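Local coordinates for protein fusolin (Anomala cuprea entomopoxvirus, PDB 4YN1) that crystallises in vivo into viral spindles that enhance virulence, and has a domain of the lytic polysaccharide monooxygenase family that probably binds chitin, at residues 31-44 / 107-119. Residues are numbered along the deposited sequence; the frame is centred on the assembly and turned at random.
Sequences DPMCRAAYQYVFNK and DKTGMDIVGSWPP. With EDO (1,2-ethanediol), chain D.
One face of the Trp117 indole carries the methyl of Met33, whose CE stands 3.6 Å from the centroid of the five-membered ring in a CH-pi contact, while Ala37 CB lies at the indole's edge. Met33 SD, 5.0 Å above the same centroid, makes this a Met-aromatic contact. The Tyr40 ring takes Ile113 CG2 over one face, off-centre, and Thr109 OG1 at its edge. Both rings lie where helix 32-47 of this LPMO-like domain packs against the loop that leads into strand 120-123. Bends at chi2 and chi3 (-59° and -65°) fold the Met33 chain back onto the indole. Within the loop, Trp117 NE1 donates almost straight to Ile113 O at 2.8 Å, in the indole plane, which helps to set the rotation of the ring. Between the two aromatics the backbones nearly touch at a glycine: Gly110 CA lies 3.4 Å from Ala37 O, and a more bent CA-H...O contact returns from Ala37 CA to Gly110 O at 3.5 Å. Cys34, disulfide-bonded to Cys14, ties the same helix to helix 10-17. At the far end the extended Lys44 reaches a buried Asx turn, in which Asp107 OD1 accepts from both Thr109 N and Thr109 OG1; the other oxygen, Asp107 OD2, receives Lys44 NZ on its syn side in a 2.8 Å salt bridge.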
loop_
_atom_site.group_PDB
_atom_site.type_symbol
_atom_site.label_atom_id
_atom_site.label_comp_id
_atom_site.label_asym_id
_atom_site.label_seq_id
_atom_site.Cartn_x
_atom_site.Cartn_y
_atom_site.Cartn_z
ATOM N N ASP A 31 15.880 -0.816 -2.617
ATOM C CA ASP A 31 15.051 -1.871 -2.041
ATOM C C ASP A 31 14.803 -2.941 -3.051
ATOM O O ASP A 31 14.326 -2.642 -4.138
ATOM C CB ASP A 31 13.729 -1.311 -1.563
ATOM C CG ASP A 31 12.897 -2.338 -0.859
ATOM O OD1 ASP A 31 13.269 -2.720 0.277
ATOM O OD2 ASP A 31 11.841 -2.719 -1.407
ATOM N N PRO A 32 15.024 -4.220 -2.679
ATOM C CA PRO A 32 14.793 -5.323 -3.627
ATOM C C PRO A 32 13.374 -5.406 -4.186
ATOM O O PRO A 32 13.201 -5.707 -5.366
ATOM C CB PRO A 32 15.100 -6.570 -2.780
ATOM C CG PRO A 32 16.065 -6.098 -1.796
ATOM C CD PRO A 32 15.649 -4.714 -1.441
ATOM N N MET A 33 12.349 -5.125 -3.372
ATOM C CA MET A 33 10.979 -5.244 -3.881
ATOM C C MET A 33 10.642 -4.053 -4.771
ATOM O O MET A 33 10.048 -4.249 -5.818
ATOM C CB MET A 33 9.949 -5.392 -2.738
ATOM C CG MET A 33 9.994 -6.712 -2.061
ATOM S SD MET A 33 9.715 -8.142 -3.094
ATOM C CE MET A 33 8.002 -7.897 -3.605
ATOM N N CYS A 34 11.070 -2.837 -4.413
ATOM C CA CYS A 34 10.848 -1.685 -5.300
ATOM C C CYS A 34 11.560 -1.907 -6.632
ATOM O O CYS A 34 11.022 -1.571 -7.712
ATOM C CB CYS A 34 11.303 -0.382 -4.661
ATOM S SG CYS A 34 10.337 0.102 -3.212
ATOM N N ARG A 35 12.768 -2.468 -6.557
ATOM C CA ARG A 35 13.565 -2.753 -7.775
ATOM C C ARG A 35 12.867 -3.771 -8.648
ATOM O O ARG A 35 12.774 -3.592 -9.865
ATOM C CB ARG A 35 14.991 -3.206 -7.399
ATOM C CG ARG A 35 15.897 -3.295 -8.603
ATOM C CD ARG A 35 17.375 -3.466 -8.203
ATOM N NE ARG A 35 17.614 -4.685 -7.404
ATOM C CZ ARG A 35 17.907 -4.748 -6.104
ATOM N NH1 ARG A 35 18.004 -3.640 -5.375
ATOM N NH2 ARG A 35 18.122 -5.920 -5.523
ATOM N N ALA A 36 12.298 -4.809 -8.021
ATOM C CA ALA A 36 11.520 -5.808 -8.748
ATOM C C ALA A 36 10.280 -5.207 -9.414
ATOM O O ALA A 36 9.978 -5.537 -10.563
ATOM C CB ALA A 36 11.127 -6.939 -7.816
ATOM N N ALA A 37 9.574 -4.314 -8.727
ATOM C CA ALA A 37 8.424 -3.614 -9.303
ATOM C C ALA A 37 8.820 -2.856 -10.556
ATOM O O ALA A 37 8.159 -2.972 -11.577
ATOM C CB ALA A 37 7.819 -2.660 -8.300
ATOM N N TYR A 38 9.879 -2.068 -10.464
ATOM C CA TYR A 38 10.378 -1.262 -11.583
ATOM C C TYR A 38 10.753 -2.168 -12.763
ATOM O O TYR A 38 10.305 -1.981 -13.898
ATOM C CB TYR A 38 11.606 -0.497 -11.118
ATOM C CG TYR A 38 12.181 0.398 -12.184
ATOM C CD1 TYR A 38 13.059 -0.099 -13.142
ATOM C CD2 TYR A 38 11.874 1.748 -12.225
ATOM C CE1 TYR A 38 13.579 0.725 -14.141
ATOM C CE2 TYR A 38 12.459 2.594 -13.162
ATOM C CZ TYR A 38 13.275 2.074 -14.148
ATOM O OH TYR A 38 13.779 2.934 -15.101
ATOM N N GLN A 39 11.564 -3.177 -12.456
ATOM C CA GLN A 39 12.062 -4.093 -13.457
ATOM C C GLN A 39 10.985 -4.904 -14.121
ATOM O O GLN A 39 11.085 -5.162 -15.310
ATOM C CB GLN A 39 13.188 -4.932 -12.894
ATOM C CG GLN A 39 14.413 -4.059 -12.688
ATOM C CD GLN A 39 15.599 -4.780 -12.132
ATOM O OE1 GLN A 39 15.482 -5.855 -11.543
ATOM N NE2 GLN A 39 16.766 -4.156 -12.248
ATOM N N TYR A 40 9.909 -5.197 -13.401
ATOM C CA TYR A 40 8.764 -5.902 -13.963
ATOM C C TYR A 40 8.142 -5.081 -15.095
ATOM O O TYR A 40 7.854 -5.594 -16.188
ATOM C CB TYR A 40 7.732 -6.150 -12.842
ATOM C CG TYR A 40 6.484 -6.845 -13.300
ATOM C CD1 TYR A 40 6.417 -8.234 -13.338
ATOM C CD2 TYR A 40 5.401 -6.126 -13.790
ATOM C CE1 TYR A 40 5.310 -8.887 -13.848
ATOM C CE2 TYR A 40 4.266 -6.773 -14.272
ATOM C CZ TYR A 40 4.240 -8.160 -14.324
ATOM O OH TYR A 40 3.161 -8.828 -14.829
ATOM N N VAL A 41 7.896 -3.811 -14.825
ATOM C CA VAL A 41 7.279 -2.943 -15.841
ATOM C C VAL A 41 8.254 -2.702 -16.991
ATOM O O VAL A 41 7.862 -2.729 -18.158
ATOM C CB VAL A 41 6.780 -1.624 -15.204
ATOM C CG1 VAL A 41 6.316 -0.635 -16.270
ATOM C CG2 VAL A 41 5.654 -1.931 -14.230
ATOM N N PHE A 42 9.507 -2.460 -16.651
ATOM C CA PHE A 42 10.564 -2.217 -17.641
ATOM C C PHE A 42 10.630 -3.423 -18.590
ATOM O O PHE A 42 10.509 -3.253 -19.798
ATOM C CB PHE A 42 11.891 -2.008 -16.933
ATOM C CG PHE A 42 13.055 -1.662 -17.838
ATOM C CD1 PHE A 42 13.305 -0.346 -18.201
ATOM C CD2 PHE A 42 13.926 -2.644 -18.283
ATOM C CE1 PHE A 42 14.421 -0.021 -18.988
ATOM C CE2 PHE A 42 15.003 -2.324 -19.119
ATOM C CZ PHE A 42 15.238 -1.021 -19.469
ATOM N N ASN A 43 10.735 -4.647 -18.030
ATOM C CA ASN A 43 10.768 -5.868 -18.844
ATOM C C ASN A 43 9.457 -6.170 -19.572
ATOM O O ASN A 43 9.492 -6.730 -20.675
ATOM C CB ASN A 43 11.210 -7.062 -18.011
ATOM C CG ASN A 43 12.649 -6.991 -17.645
ATOM O OD1 ASN A 43 13.410 -6.189 -18.171
ATOM N ND2 ASN A 43 13.056 -7.815 -16.726
ATOM N N LYS A 44 8.317 -5.761 -19.027
ATOM C CA LYS A 44 7.030 -5.936 -19.709
ATOM C C LYS A 44 7.011 -5.070 -20.980
ATOM O O LYS A 44 6.609 -5.549 -22.043
ATOM C CB LYS A 44 5.866 -5.543 -18.795
ATOM C CG LYS A 44 4.471 -5.789 -19.327
ATOM C CD LYS A 44 3.454 -5.564 -18.198
ATOM C CE LYS A 44 2.034 -5.430 -18.676
ATOM N NZ LYS A 44 1.118 -5.201 -17.528
ATOM N N ASP A 107 0.923 2.086 -16.638
ATOM C CA ASP A 107 1.030 0.727 -16.119
ATOM C C ASP A 107 1.772 0.813 -14.807
ATOM O O ASP A 107 2.956 1.122 -14.796
ATOM C CB ASP A 107 1.774 -0.185 -17.086
ATOM C CG ASP A 107 1.793 -1.636 -16.648
ATOM O OD1 ASP A 107 1.913 -1.888 -15.439
ATOM O OD2 ASP A 107 1.767 -2.517 -17.516
ATOM N N LYS A 108 1.082 0.539 -13.698
ATOM C CA LYS A 108 1.690 0.553 -12.366
ATOM C C LYS A 108 1.658 -0.843 -11.766
ATOM O O LYS A 108 1.835 -0.991 -10.554
ATOM C CB LYS A 108 0.930 1.528 -11.482
ATOM C CG LYS A 108 0.950 2.942 -12.035
ATOM C CD LYS A 108 -0.000 3.786 -11.300
ATOM C CE LYS A 108 0.117 5.259 -11.664
ATOM N NZ LYS A 108 -1.076 5.704 -12.360
ATOM N N THR A 109 1.508 -1.878 -12.617
ATOM C CA THR A 109 1.350 -3.267 -12.135
ATOM C C THR A 109 2.534 -3.876 -11.405
ATOM O O THR A 109 2.364 -4.875 -10.681
ATOM C CB THR A 109 0.894 -4.199 -13.247
ATOM O OG1 THR A 109 1.933 -4.288 -14.206
ATOM C CG2 THR A 109 -0.414 -3.768 -13.871
ATOM N N GLY A 110 3.704 -3.280 -11.552
ATOM C CA GLY A 110 4.875 -3.714 -10.836
ATOM C C GLY A 110 4.628 -3.606 -9.344
ATOM O O GLY A 110 5.145 -4.401 -8.569
ATOM N N MET A 111 3.798 -2.625 -8.918
ATOM C CA MET A 111 3.493 -2.453 -7.483
ATOM C C MET A 111 2.565 -3.528 -6.919
ATOM O O MET A 111 2.350 -3.580 -5.713
ATOM C CB MET A 111 2.871 -1.077 -7.224
ATOM C CG MET A 111 3.836 0.020 -7.438
ATOM S SD MET A 111 5.221 0.037 -6.250
ATOM C CE MET A 111 6.215 1.287 -6.998
ATOM N N ASP A 112 2.019 -4.371 -7.755
ATOM C CA ASP A 112 1.130 -5.415 -7.304
ATOM C C ASP A 112 1.810 -6.790 -7.327
ATOM O O ASP A 112 1.138 -7.819 -7.202
ATOM C CB ASP A 112 -0.118 -5.393 -8.185
ATOM C CG ASP A 112 -1.377 -5.885 -7.521
ATOM O OD1 ASP A 112 -1.752 -5.330 -6.445
ATOM O OD2 ASP A 112 -2.050 -6.732 -8.115
ATOM N N ILE A 113 3.139 -6.836 -7.493
ATOM C CA ILE A 113 3.817 -8.107 -7.436
ATOM C C ILE A 113 3.707 -8.662 -5.979
ATOM O O ILE A 113 3.648 -7.927 -4.979
ATOM C CB ILE A 113 5.291 -8.062 -7.958
ATOM C CG1 ILE A 113 6.187 -7.198 -7.058
ATOM C CG2 ILE A 113 5.358 -7.673 -9.446
ATOM C CD1 ILE A 113 7.612 -7.198 -7.371
ATOM N N VAL A 114 3.739 -9.967 -5.873
ATOM C CA VAL A 114 3.652 -10.636 -4.584
ATOM C C VAL A 114 5.069 -10.772 -4.013
ATOM O O VAL A 114 6.025 -10.969 -4.759
ATOM C CB VAL A 114 2.983 -12.019 -4.855
ATOM C CG1 VAL A 114 3.279 -13.021 -3.763
ATOM C CG2 VAL A 114 1.500 -11.872 -5.116
ATOM N N GLY A 115 5.204 -10.735 -2.706
ATOM C CA GLY A 115 6.504 -10.931 -2.083
ATOM C C GLY A 115 6.657 -10.180 -0.792
ATOM O O GLY A 115 5.690 -9.639 -0.274
ATOM N N SER A 116 7.890 -10.116 -0.299
ATOM C CA SER A 116 8.240 -9.565 1.018
ATOM C C SER A 116 8.310 -8.050 1.045
ATOM O O SER A 116 9.314 -7.480 1.428
ATOM C CB SER A 116 9.548 -10.187 1.495
ATOM O OG SER A 116 10.655 -9.838 0.672
ATOM N N TRP A 117 7.207 -7.389 0.684
ATOM C CA TRP A 117 7.121 -5.937 0.757
ATOM C C TRP A 117 7.376 -5.468 2.194
ATOM O O TRP A 117 6.741 -5.965 3.132
ATOM C CB TRP A 117 5.748 -5.451 0.289
ATOM C CG TRP A 117 5.592 -5.542 -1.183
ATOM C CD1 TRP A 117 4.973 -6.525 -1.897
ATOM C CD2 TRP A 117 6.170 -4.645 -2.143
ATOM N NE1 TRP A 117 5.047 -6.241 -3.244
ATOM C CE2 TRP A 117 5.787 -5.095 -3.422
ATOM C CE3 TRP A 117 6.894 -3.456 -2.032
ATOM C CZ2 TRP A 117 6.054 -4.355 -4.577
ATOM C CZ3 TRP A 117 7.233 -2.770 -3.183
ATOM C CH2 TRP A 117 6.816 -3.217 -4.436
ATOM N N PRO A 118 8.322 -4.543 2.397
ATOM C CA PRO A 118 8.638 -4.108 3.755
ATOM C C PRO A 118 7.491 -3.375 4.429
ATOM O O PRO A 118 6.948 -2.382 3.921
ATOM C CB PRO A 118 9.880 -3.224 3.561
ATOM C CG PRO A 118 10.507 -3.817 2.340
ATOM C CD PRO A 118 9.295 -3.970 1.449
ATOM N N PRO A 119 7.114 -3.853 5.621
ATOM C CA PRO A 119 5.982 -3.236 6.302
ATOM C C PRO A 119 6.400 -2.190 7.333
ATOM O O PRO A 119 7.530 -2.164 7.831
ATOM C CB PRO A 119 5.338 -4.434 7.028
ATOM C CG PRO A 119 6.526 -5.250 7.430
ATOM C CD PRO A 119 7.555 -5.088 6.326
HETATM C C1 EDO D . 12.793 -7.541 1.169
HETATM O O1 EDO D . 12.742 -8.077 -0.118
HETATM C C2 EDO D . 13.224 -6.047 1.093
HETATM O O2 EDO D . 12.523 -5.392 0.036
HETATM O O HOH W 1 0.991 -7.192 -15.603
#